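Local coordinates for protein beta-galactosidase/beta-glucuronidase (Faecalibacterium prausnitzii L2-6, PDB 6MVF) that binds flavin mononucleotide and, as a beta-glucuronidase of glycoside hydrolase family 2, probably cleaves beta-linked sugars such as glucuronides, at residues 319-324 / 348-353; 331-336 / 353-358; 339-344 / 386-391. All blocks are in the same frame, centred on the assembly; numbering follows the deposited sequence.

Contact 1. Residues 319-324 / 348-353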
loop_
_atom_site.group_PDB
_atom_site.type_symbol
_atom_site.label_atom_id
_atom_site.label_comp_id
_atom_site.label_asym_id
_atom_site.label_seq_id
_atom_site.Cartn_x
_atom_site.Cartn_y
_atom_site.Cartn_z
ATOM N N GLN A 319 10.203 10.567 11.288
ATOM C CA GLN A 319 11.364 11.035 10.540
ATOM C C GLN A 319 12.415 11.614 11.481
ATOM O O GLN A 319 13.613 11.321 11.352
ATOM C CB GLN A 319 10.942 12.062 9.495
ATOM C CG GLN A 319 12.082 12.479 8.579
ATOM C CD GLN A 319 11.869 13.834 7.900
ATOM O OE1 GLN A 319 10.880 14.537 8.153
ATOM N NE2 GLN A 319 12.806 14.209 7.039
ATOM N N ASP A 320 11.986 12.452 12.431
ATOM C CA ASP A 320 12.889 12.903 13.490
ATOM C C ASP A 320 13.584 11.726 14.170
ATOM O O ASP A 320 14.811 11.705 14.307
ATOM C CB ASP A 320 12.120 13.722 14.527
ATOM C CG ASP A 320 11.863 15.154 14.075
ATOM O OD1 ASP A 320 12.270 15.535 12.938
ATOM O OD2 ASP A 320 11.248 15.898 14.878
ATOM N N ALA A 321 12.801 10.725 14.587
ATOM C CA ALA A 321 13.360 9.596 15.311
ATOM C C ALA A 321 14.386 8.855 14.469
ATOM O O ALA A 321 15.462 8.501 14.964
ATOM C CB ALA A 321 12.239 8.668 15.754
ATOM N N GLN A 322 14.089 8.648 13.183
ATOM C CA GLN A 322 15.017 7.931 12.314
ATOM C C GLN A 322 16.301 8.719 12.083
ATOM O O GLN A 322 17.395 8.140 12.069
ATOM C CB GLN A 322 14.336 7.585 10.990
ATOM C CG GLN A 322 13.738 6.188 11.004
ATOM C CD GLN A 322 12.298 6.116 10.478
ATOM O OE1 GLN A 322 11.906 6.877 9.575
ATOM N NE2 GLN A 322 11.499 5.188 11.043
ATOM N N ILE A 323 16.201 10.032 11.895
ATOM C CA ILE A 323 17.421 10.821 11.755
ATOM C C ILE A 323 18.285 10.694 13.008
ATOM O O ILE A 323 19.506 10.484 12.924
ATOM C CB ILE A 323 17.081 12.283 11.434
ATOM C CG1 ILE A 323 16.531 12.371 10.014
ATOM C CG2 ILE A 323 18.320 13.135 11.578
ATOM C CD1 ILE A 323 15.819 13.684 9.680
ATOM N N ILE A 324 17.656 10.747 14.187
ATOM C CA ILE A 324 18.427 10.634 15.421
ATOM C C ILE A 324 19.014 9.231 15.577
ATOM O O ILE A 324 20.137 9.080 16.080
ATOM C CB ILE A 324 17.559 11.047 16.617
ATOM C CG1 ILE A 324 17.188 12.533 16.481
ATOM C CG2 ILE A 324 18.296 10.782 17.936
ATOM C CD1 ILE A 324 15.947 12.921 17.243
ATOM N N ASP A 348 9.865 4.021 21.748
ATOM C CA ASP A 348 9.682 2.631 22.139
ATOM C C ASP A 348 10.120 1.686 21.025
ATOM O O ASP A 348 10.737 0.641 21.281
ATOM C CB ASP A 348 8.205 2.368 22.488
ATOM C CG ASP A 348 7.685 3.207 23.685
ATOM O OD1 ASP A 348 8.455 3.583 24.598
ATOM O OD2 ASP A 348 6.463 3.468 23.724
ATOM N N GLU A 349 9.802 2.031 19.777
ATOM C CA GLU A 349 10.028 1.088 18.685
ATOM C C GLU A 349 11.456 1.147 18.163
ATOM O O GLU A 349 12.046 0.104 17.870
ATOM C CB GLU A 349 9.024 1.335 17.560
ATOM C CG GLU A 349 7.647 0.796 17.916
ATOM C CD GLU A 349 6.506 1.726 17.502
ATOM O OE1 GLU A 349 6.663 2.430 16.459
ATOM O OE2 GLU A 349 5.464 1.743 18.230
ATOM N N LEU A 350 12.036 2.343 18.041
ATOM C CA LEU A 350 13.403 2.439 17.557
ATOM C C LEU A 350 14.435 2.260 18.660
ATOM O O LEU A 350 15.603 1.994 18.355
ATOM C CB LEU A 350 13.612 3.773 16.838
ATOM C CG LEU A 350 12.732 3.902 15.585
ATOM C CD1 LEU A 350 12.893 5.250 14.909
ATOM C CD2 LEU A 350 13.070 2.815 14.596
ATOM N N GLY A 351 14.033 2.383 19.929
ATOM C CA GLY A 351 14.941 2.184 21.043
ATOM C C GLY A 351 15.814 3.375 21.387
ATOM O O GLY A 351 16.937 3.499 20.884
ATOM N N PHE A 352 15.284 4.266 22.232
ATOM C CA PHE A 352 16.025 5.360 22.847
ATOM C C PHE A 352 15.632 5.440 24.311
ATOM O O PHE A 352 14.452 5.294 24.644
ATOM C CB PHE A 352 15.724 6.742 22.234
ATOM C CG PHE A 352 16.040 6.861 20.792
ATOM C CD1 PHE A 352 17.347 7.024 20.364
ATOM C CD2 PHE A 352 15.024 6.883 19.855
ATOM C CE1 PHE A 352 17.648 7.167 19.007
ATOM C CE2 PHE A 352 15.313 7.032 18.499
ATOM C CZ PHE A 352 16.627 7.171 18.073
ATOM N N ALA A 353 16.611 5.729 25.169
ATOM C CA ALA A 353 16.340 6.089 26.558
ATOM C C ALA A 353 15.795 7.516 26.604
ATOM O O ALA A 353 16.492 8.449 26.200
ATOM C CB ALA A 353 17.627 5.959 27.382
#
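Phe-352 and Leu-350, on either side of the glycine that ends helix 341-350, reach across to the face of helix 314-327 that carries Ala-321 and Ile-324. From CB of Phe-352, which heads toward the helix, CG stands anti to the carbonyl carbon (chi1 -60°), which carries the ring forward with its far end leading. On one flank, CE1 meets the CG2 methyl of Ile-324 at 3.8 Å; this branch comes in obliquely, neither squarely over the ring nor at its rim. On the other flank, CE2 lies 4.4 Å from Ala-321 CB. At the tip, CZ touches both neighbours: it is 4.0 Å from Ile-324 CG2 and 3.6 Å from Ala-321 O, which sits at the ring edge near its plane.

Two residues earlier, at the end of the helix, Leu-350 uses a single branch. Its CD1 methyl rests 3.6 Å from Ala-321 CB and also brushes Gln-322, whose CG lies 4.1 Å away as the two side chains cross at about a right angle. Gln-322 bends at chi2, which brings its end nearer to this leucine although its CB points away from it. Gly-351, with positive phi, takes the chain out of the helix and toward strand 353-357.

Around the pair, Lys-325 makes a cation-pi contact with Phe-352. Asp-320 is engaged in salt bridges with Arg-301 and Arg-561.

No hydrogen bond joins the two segments, and their mutual burial amounts to 209 Å². Residues 319-324 and 348-353 of the TIM barrel domain therefore meet by the fit of methyl groups and an aromatic rim, a largely buried apolar seam; polar ties between the two helices come at its margins, from Lys-325 NZ to Leu-350 O and from Tyr-318 OH to Glu-349 OE1.

Contact 2. Residues 331-336 / 353-358; sequences TIRLAH and AVWAEI
One face of the Trp-355 indole is covered by the aliphatic run of Arg-333, which lies alongside and points the same way. Arg-333 CG sits over the five-membered ring, 3.8 Å from its centroid in a CH-pi contact, and NE follows at 3.5 Å from Trp-355 CE2. The guanidinium itself is turned 55° from the indole plane and is not stacked on it. Glu-357 CB meets the indole at its edge. Ala-335 CB covers one face of the guanidinium and also lies over one face of the His-336 ring, offset toward its rim.

Polar atoms of all three groups converge on Glu-357. Its CG sits between the backbone N and the carbonyl carbon (chi1 71°), and the chain then runs extended to the carboxylate. OE1 is gripped by two donors: Arg-333 NH2 at 3.1 Å, a salt bridge on the syn side, and Trp-355 NE1 at 3.0 Å on the anti side, tilted well out of the carboxylate plane. OE2 accepts from His-336 ND1 at 2.6 Å, with ring and carboxylate only 21° from coplanar. Arg-333 NH2 has another partner in Asn-398.

Beneath this network the backbones pair in parallel. Ala-353 O receives Thr-331 OG1 at 2.8 Å and Ile-332 N at 2.9 Å, from opposite faces of its plane; Trp-355 N and Leu-334 N continue the pairing. A water bridges Leu-334 O and Glu-357 N, in place of a direct backbone bond. On the other face of the sheet, Leu-334 CD1 packs against Val-354 CG1, under Phe-343, Tyr-344 and Cys-347.

Strands 331-334 and 353-357, joined through helix 341-350, form a beta-alpha-beta crossover of the TIM barrel, with apolar residues toward the helix and Arg-333, Trp-355, Glu-357 and His-336 forming a polar network toward the C-terminal ends of the strands.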
loop_
_atom_site.group_PDB
_atom_site.type_symbol
_atom_site.label_atom_id
_atom_site.label_comp_id
_atom_site.label_asym_id
_atom_site.label_seq_id
_atom_site.Cartn_x
_atom_site.Cartn_y
_atom_site.Cartn_z
ATOM N N THR A 331 19.961 8.094 23.522
ATOM C CA THR A 331 19.078 8.759 24.466
ATOM C C THR A 331 18.531 10.018 23.819
ATOM O O THR A 331 19.201 10.662 23.003
ATOM C CB THR A 331 19.815 9.080 25.801
ATOM O OG1 THR A 331 18.917 9.697 26.725
ATOM C CG2 THR A 331 21.028 9.970 25.585
ATOM N N ILE A 332 17.299 10.355 24.167
ATOM C CA ILE A 332 16.685 11.589 23.704
ATOM C C ILE A 332 16.034 12.274 24.887
ATOM O O ILE A 332 15.133 11.702 25.513
ATOM C CB ILE A 332 15.635 11.365 22.614
ATOM C CG1 ILE A 332 16.265 10.846 21.327
ATOM C CG2 ILE A 332 14.898 12.687 22.368
ATOM C CD1 ILE A 332 15.230 10.315 20.326
ATOM N N ARG A 333 16.454 13.508 25.170
ATOM C CA ARG A 333 15.758 14.346 26.136
ATOM C C ARG A 333 14.630 15.093 25.424
ATOM O O ARG A 333 14.877 15.924 24.538
ATOM C CB ARG A 333 16.713 15.323 26.820
ATOM C CG ARG A 333 15.977 16.282 27.736
ATOM C CD ARG A 333 16.904 17.270 28.400
ATOM N NE ARG A 333 16.161 18.203 29.241
ATOM C CZ ARG A 333 16.470 19.488 29.376
ATOM N NH1 ARG A 333 17.507 19.996 28.720
ATOM N NH2 ARG A 333 15.731 20.263 30.158
ATOM N N LEU A 334 13.395 14.795 25.809
ATOM C CA LEU A 334 12.223 15.350 25.135
ATOM C C LEU A 334 11.763 16.625 25.849
ATOM O O LEU A 334 10.712 16.690 26.491
ATOM C CB LEU A 334 11.128 14.295 25.058
ATOM C CG LEU A 334 11.458 13.383 23.883
ATOM C CD1 LEU A 334 10.408 12.318 23.690
ATOM C CD2 LEU A 334 11.635 14.226 22.608
ATOM N N ALA A 335 12.578 17.664 25.708
ATOM C CA ALA A 335 12.297 18.934 26.356
ATOM C C ALA A 335 11.272 19.724 25.534
ATOM O O ALA A 335 11.089 19.466 24.346
ATOM C CB ALA A 335 13.605 19.714 26.532
ATOM N N HIS A 336 10.573 20.680 26.167
ATOM C CA HIS A 336 10.561 20.958 27.614
ATOM C C HIS A 336 9.162 20.686 28.140
ATOM O O HIS A 336 8.663 21.414 28.990
ATOM C CB HIS A 336 10.899 22.422 27.945
ATOM C CG HIS A 336 12.347 22.790 27.822
ATOM N ND1 HIS A 336 13.326 22.280 28.649
ATOM C CD2 HIS A 336 12.972 23.673 27.003
ATOM C CE1 HIS A 336 14.494 22.809 28.328
ATOM N NE2 HIS A 336 14.307 23.657 27.331
ATOM N N ALA A 353 16.611 5.729 25.169
ATOM C CA ALA A 353 16.340 6.089 26.558
ATOM C C ALA A 353 15.795 7.516 26.604
ATOM O O ALA A 353 16.492 8.449 26.200
ATOM C CB ALA A 353 17.627 5.959 27.382
ATOM N N VAL A 354 14.561 7.702 27.079
ATOM C CA VAL A 354 13.871 8.992 26.996
ATOM C C VAL A 354 13.796 9.657 28.368
ATOM O O VAL A 354 13.418 9.024 29.362
ATOM C CB VAL A 354 12.459 8.850 26.412
ATOM C CG1 VAL A 354 11.686 10.169 26.570
ATOM C CG2 VAL A 354 12.530 8.428 24.956
ATOM N N TRP A 355 14.142 10.945 28.405
ATOM C CA TRP A 355 13.901 11.843 29.531
ATOM C C TRP A 355 12.675 12.694 29.169
ATOM O O TRP A 355 12.718 13.491 28.224
ATOM C CB TRP A 355 15.173 12.660 29.809
ATOM C CG TRP A 355 15.094 14.011 30.580
ATOM C CD1 TRP A 355 14.026 14.876 30.683
ATOM C CD2 TRP A 355 16.165 14.633 31.313
ATOM N NE1 TRP A 355 14.365 15.973 31.431
ATOM C CE2 TRP A 355 15.669 15.857 31.830
ATOM C CE3 TRP A 355 17.501 14.279 31.578
ATOM C CZ2 TRP A 355 16.454 16.724 32.606
ATOM C CZ3 TRP A 355 18.284 15.145 32.346
ATOM C CH2 TRP A 355 17.750 16.350 32.855
ATOM N N ALA A 356 11.572 12.498 29.894
ATOM C CA ALA A 356 10.352 13.273 29.696
ATOM C C ALA A 356 10.174 14.269 30.839
ATOM O O ALA A 356 10.492 13.960 31.993
ATOM C CB ALA A 356 9.125 12.361 29.598
ATOM N N GLU A 357 9.656 15.463 30.521
ATOM C CA GLU A 357 9.546 16.517 31.525
ATOM C C GLU A 357 8.313 17.388 31.284
ATOM O O GLU A 357 7.680 17.349 30.224
ATOM C CB GLU A 357 10.810 17.381 31.557
ATOM C CG GLU A 357 10.987 18.266 30.366
ATOM C CD GLU A 357 12.254 19.122 30.449
ATOM O OE1 GLU A 357 13.206 18.730 31.155
ATOM O OE2 GLU A 357 12.301 20.200 29.815
ATOM N N ILE A 358 7.982 18.177 32.307
ATOM C CA ILE A 358 6.898 19.158 32.274
ATOM C C ILE A 358 7.520 20.530 32.034
ATOM O O ILE A 358 8.717 20.704 32.295
ATOM C CB ILE A 358 6.086 19.140 33.579
ATOM C CG1 ILE A 358 7.014 19.409 34.772
ATOM C CG2 ILE A 358 5.330 17.829 33.737
ATOM C CD1 ILE A 358 6.340 19.325 36.094
HETATM O O HOH W 1 8.874 14.970 27.639
#

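Contact 3. Residues 339-344 / 386-391; sequences HSQDFY and YNHPSI. With FMN (flavin mononucleotide), chain G.
His-388 NE2 donates to Gln-341 OE1 at 2.7 Å, the hydrogen bond between residues 339-344 and 386-391. The acceptor lies in the plane of the imidazole, and the donor lies in the carbonyl plane of the glutamine, on a lone pair. The bond is bent nonetheless, with 141° at the hydrogen. Gln-341 reaches the ring by folding at chi2 (-46°), and its NE2 is held by Asn-385 OD1. At the other ring nitrogen, His-388 ND1 is hydrogen-bonded to Asp-348 OD2, so both nitrogens are engaged.

One face of the imidazole is covered by Tyr-344. Its CB stands over the middle of the ring, 3.5 Å from the centroid, in a CH-pi contact; the two aromatic rings themselves are oblique, 37° between planes. Ile-391 approaches the tyrosine in turn, placing CD1 over a face of the phenol ring, 4.1 Å from its centroid. The phenol end is fixed by His-339 N, which donates to Tyr-344 OH at 3.1 Å. With an alanine in place of His-388, Gln-341 OE1 and Asp-348 OD2 would probably both lose their imidazole partner, and Tyr-344 CB would be left facing a gap.

Each segment is braced internally as well. Ser-340 is the N-cap of helix 341-350, its OG accepting from Asp-342 N at 2.8 Å, while a type I turn from His-388 to Ile-391 leads into the strand. At the far end of the loop, Tyr-386 lies against the flavin, its CG 3.7 Å from FMN C7M.

The contact thus seats an alpha-to-beta loop of the TIM barrel against helix 341-350, the barrel helix before the one it follows, and the same loop supplies Tyr-386 to the FMN pocket, where Tyr-177 and Asp-174 hydrogen-bond the cofactor.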
loop_
_atom_site.group_PDB
_atom_site.type_symbol
_atom_site.label_atom_id
_atom_site.label_comp_id
_atom_site.label_asym_id
_atom_site.label_seq_id
_atom_site.Cartn_x
_atom_site.Cartn_y
_atom_site.Cartn_z
ATOM N N HIS A 339 5.588 15.337 24.890
ATOM C CA HIS A 339 5.597 15.269 23.437
ATOM C C HIS A 339 4.402 14.451 22.917
ATOM O O HIS A 339 3.494 14.060 23.660
ATOM C CB HIS A 339 6.934 14.712 22.945
ATOM C CG HIS A 339 8.016 15.743 22.836
ATOM N ND1 HIS A 339 8.633 16.053 21.643
ATOM C CD2 HIS A 339 8.587 16.541 23.770
ATOM C CE1 HIS A 339 9.539 16.991 21.848
ATOM N NE2 HIS A 339 9.530 17.305 23.129
ATOM N N SER A 340 4.385 14.228 21.604
ATOM C CA SER A 340 3.309 13.468 20.982
ATOM C C SER A 340 3.402 11.989 21.338
ATOM O O SER A 340 4.493 11.412 21.411
ATOM C CB SER A 340 3.379 13.631 19.471
ATOM O OG SER A 340 2.587 12.655 18.819
ATOM N N GLN A 341 2.248 11.356 21.530
ATOM C CA GLN A 341 2.253 9.904 21.633
ATOM C C GLN A 341 3.010 9.282 20.465
ATOM O O GLN A 341 3.767 8.323 20.648
ATOM C CB GLN A 341 0.829 9.374 21.724
ATOM C CG GLN A 341 0.185 9.600 23.104
ATOM C CD GLN A 341 1.123 9.230 24.236
ATOM O OE1 GLN A 341 1.530 8.072 24.364
ATOM N NE2 GLN A 341 1.508 10.229 25.044
ATOM N N ASP A 342 2.889 9.871 19.278
ATOM C CA ASP A 342 3.661 9.381 18.140
ATOM C C ASP A 342 5.155 9.351 18.443
ATOM O O ASP A 342 5.839 8.366 18.116
ATOM C CB ASP A 342 3.389 10.229 16.891
ATOM C CG ASP A 342 1.962 10.055 16.344
ATOM O OD1 ASP A 342 1.252 9.096 16.753
ATOM O OD2 ASP A 342 1.552 10.896 15.502
ATOM N N PHE A 343 5.695 10.406 19.070
ATOM C CA PHE A 343 7.146 10.371 19.237
ATOM C C PHE A 343 7.561 9.401 20.334
ATOM O O PHE A 343 8.595 8.737 20.198
ATOM C CB PHE A 343 7.746 11.762 19.496
ATOM C CG PHE A 343 9.252 11.798 19.297
ATOM C CD1 PHE A 343 9.798 12.076 18.044
ATOM C CD2 PHE A 343 10.120 11.480 20.336
ATOM C CE1 PHE A 343 11.182 12.070 17.835
ATOM C CE2 PHE A 343 11.511 11.481 20.129
ATOM C CZ PHE A 343 12.036 11.771 18.874
ATOM N N TYR A 344 6.778 9.289 21.417
ATOM C CA TYR A 344 7.076 8.254 22.405
ATOM C C TYR A 344 6.972 6.874 21.779
ATOM O O TYR A 344 7.851 6.030 21.984
ATOM C CB TYR A 344 6.164 8.358 23.626
ATOM C CG TYR A 344 6.367 9.620 24.440
ATOM C CD1 TYR A 344 7.608 9.938 24.974
ATOM C CD2 TYR A 344 5.317 10.506 24.651
ATOM C CE1 TYR A 344 7.796 11.104 25.694
ATOM C CE2 TYR A 344 5.493 11.671 25.361
ATOM C CZ TYR A 344 6.733 11.970 25.886
ATOM O OH TYR A 344 6.900 13.135 26.595
ATOM N N TYR A 386 2.744 6.349 31.207
ATOM C CA TYR A 386 3.262 5.343 32.129
ATOM C C TYR A 386 3.700 4.057 31.426
ATOM O O TYR A 386 4.621 3.387 31.899
ATOM C CB TYR A 386 2.217 5.025 33.195
ATOM C CG TYR A 386 2.737 4.061 34.238
ATOM C CD1 TYR A 386 2.515 2.692 34.123
ATOM C CD2 TYR A 386 3.470 4.520 35.327
ATOM C CE1 TYR A 386 3.000 1.811 35.077
ATOM C CE2 TYR A 386 3.956 3.654 36.279
ATOM C CZ TYR A 386 3.718 2.301 36.157
ATOM O OH TYR A 386 4.204 1.435 37.115
ATOM N N ASN A 387 3.065 3.682 30.308
ATOM C CA ASN A 387 3.369 2.378 29.730
ATOM C C ASN A 387 4.537 2.374 28.747
ATOM O O ASN A 387 4.962 1.289 28.340
ATOM C CB ASN A 387 2.125 1.808 29.068
ATOM C CG ASN A 387 1.003 1.604 30.061
ATOM O OD1 ASN A 387 1.249 1.304 31.245
ATOM N ND2 ASN A 387 -0.244 1.796 29.601
ATOM N N HIS A 388 5.092 3.536 28.392
ATOM C CA HIS A 388 6.184 3.605 27.427
ATOM C C HIS A 388 7.487 3.058 27.998
ATOM O O HIS A 388 8.022 3.646 28.948
ATOM C CB HIS A 388 6.397 5.038 27.004
ATOM C CG HIS A 388 5.244 5.629 26.264
ATOM N ND1 HIS A 388 4.903 5.240 24.984
ATOM C CD2 HIS A 388 4.373 6.606 26.608
ATOM C CE1 HIS A 388 3.870 5.951 24.573
ATOM N NE2 HIS A 388 3.520 6.778 25.544
ATOM N N PRO A 389 8.051 1.967 27.454
ATOM C CA PRO A 389 9.334 1.479 27.994
ATOM C C PRO A 389 10.494 2.421 27.713
ATOM O O PRO A 389 11.500 2.371 28.435
ATOM C CB PRO A 389 9.526 0.121 27.301
ATOM C CG PRO A 389 8.728 0.210 26.036
ATOM C CD PRO A 389 7.546 1.101 26.366
ATOM N N SER A 390 10.373 3.292 26.707
ATOM C CA SER A 390 11.488 4.168 26.371
ATOM C C SER A 390 11.702 5.230 27.447
ATOM O O SER A 390 12.814 5.741 27.596
ATOM C CB SER A 390 11.268 4.819 24.995
ATOM O OG SER A 390 10.183 5.751 25.019
ATOM N N ILE A 391 10.665 5.582 28.197
ATOM C CA ILE A 391 10.797 6.633 29.202
ATOM C C ILE A 391 11.479 6.050 30.433
ATOM O O ILE A 391 10.945 5.145 31.082
ATOM C CB ILE A 391 9.432 7.254 29.554
ATOM C CG1 ILE A 391 8.807 7.866 28.293
ATOM C CG2 ILE A 391 9.591 8.292 30.677
ATOM C CD1 ILE A 391 7.480 8.572 28.495
HETATM N N1 FMN G . -7.624 5.638 38.428
HETATM C C2 FMN G . -8.681 5.626 37.612
HETATM O O2 FMN G . -9.831 5.683 38.053
HETATM N N3 FMN G . -8.571 5.574 36.303
HETATM C C4 FMN G . -7.430 5.510 35.692
HETATM O O4 FMN G . -7.337 5.462 34.476
HETATM C C4A FMN G . -6.258 5.500 36.499
HETATM N N5 FMN G . -5.109 5.451 35.888
HETATM C C5A FMN G . -3.983 5.442 36.571
HETATM C C6 FMN G . -2.792 5.382 35.893
HETATM C C7 FMN G . -1.627 5.363 36.572
HETATM C C7M FMN G . -0.348 5.303 35.833
HETATM C C8 FMN G . -1.643 5.431 38.028
HETATM C C8M FMN G . -0.362 5.432 38.783
HETATM C C9 FMN G . -2.843 5.489 38.703
HETATM C C9A FMN G . -4.024 5.489 38.027
HETATM N N10 FMN G . -5.232 5.579 38.701
HETATM C C10 FMN G . -6.398 5.576 37.938
HETATM C "C1'" FMN G . -5.168 5.585 40.156
HETATM C "C2'" FMN G . -5.605 6.763 40.993
HETATM O "O2'" FMN G . -4.428 7.528 41.044
HETATM C "C3'" FMN G . -5.914 6.394 42.427
HETATM O "O3'" FMN G . -6.162 5.008 42.514
HETATM C "C4'" FMN G . -7.152 7.050 42.995
HETATM O "O4'" FMN G . -8.138 6.983 41.977
HETATM C "C5'" FMN G . -6.942 8.482 43.489
HETATM O "O5'" FMN G . -7.323 9.431 42.509
HETATM P P FMN G . -6.923 10.963 42.558
HETATM O O1P FMN G . -8.081 11.600 41.899
HETATM O O2P FMN G . -6.742 11.272 44.015
HETATM O O3P FMN G . -5.642 11.174 41.824
#

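Overall arrangement
The three contacts share one stretch of the TIM barrel, their centres 10 to 12 Å apart, with helix 341-350 serving contacts 1 and 3 and linking the two strands of contact 2. Contacts 1 and 2 meet in the layer beneath the helices, where Phe-352 CD2 lies 3.5 Å from Ile-332 CD1. Contact 3 closes on contact 2 through Val-354 N and Ser-390 O, probably hydrogen-bonded at 2.7 Å, and through Leu-334 CD1, 3.5 Å from Tyr-344 CE1. Only contact 3 touches FMN, through Tyr-386; in contact 2 the side chain of Ile-358 stays about 14 Å from the flavin, and contact 1 lies away from the pocket.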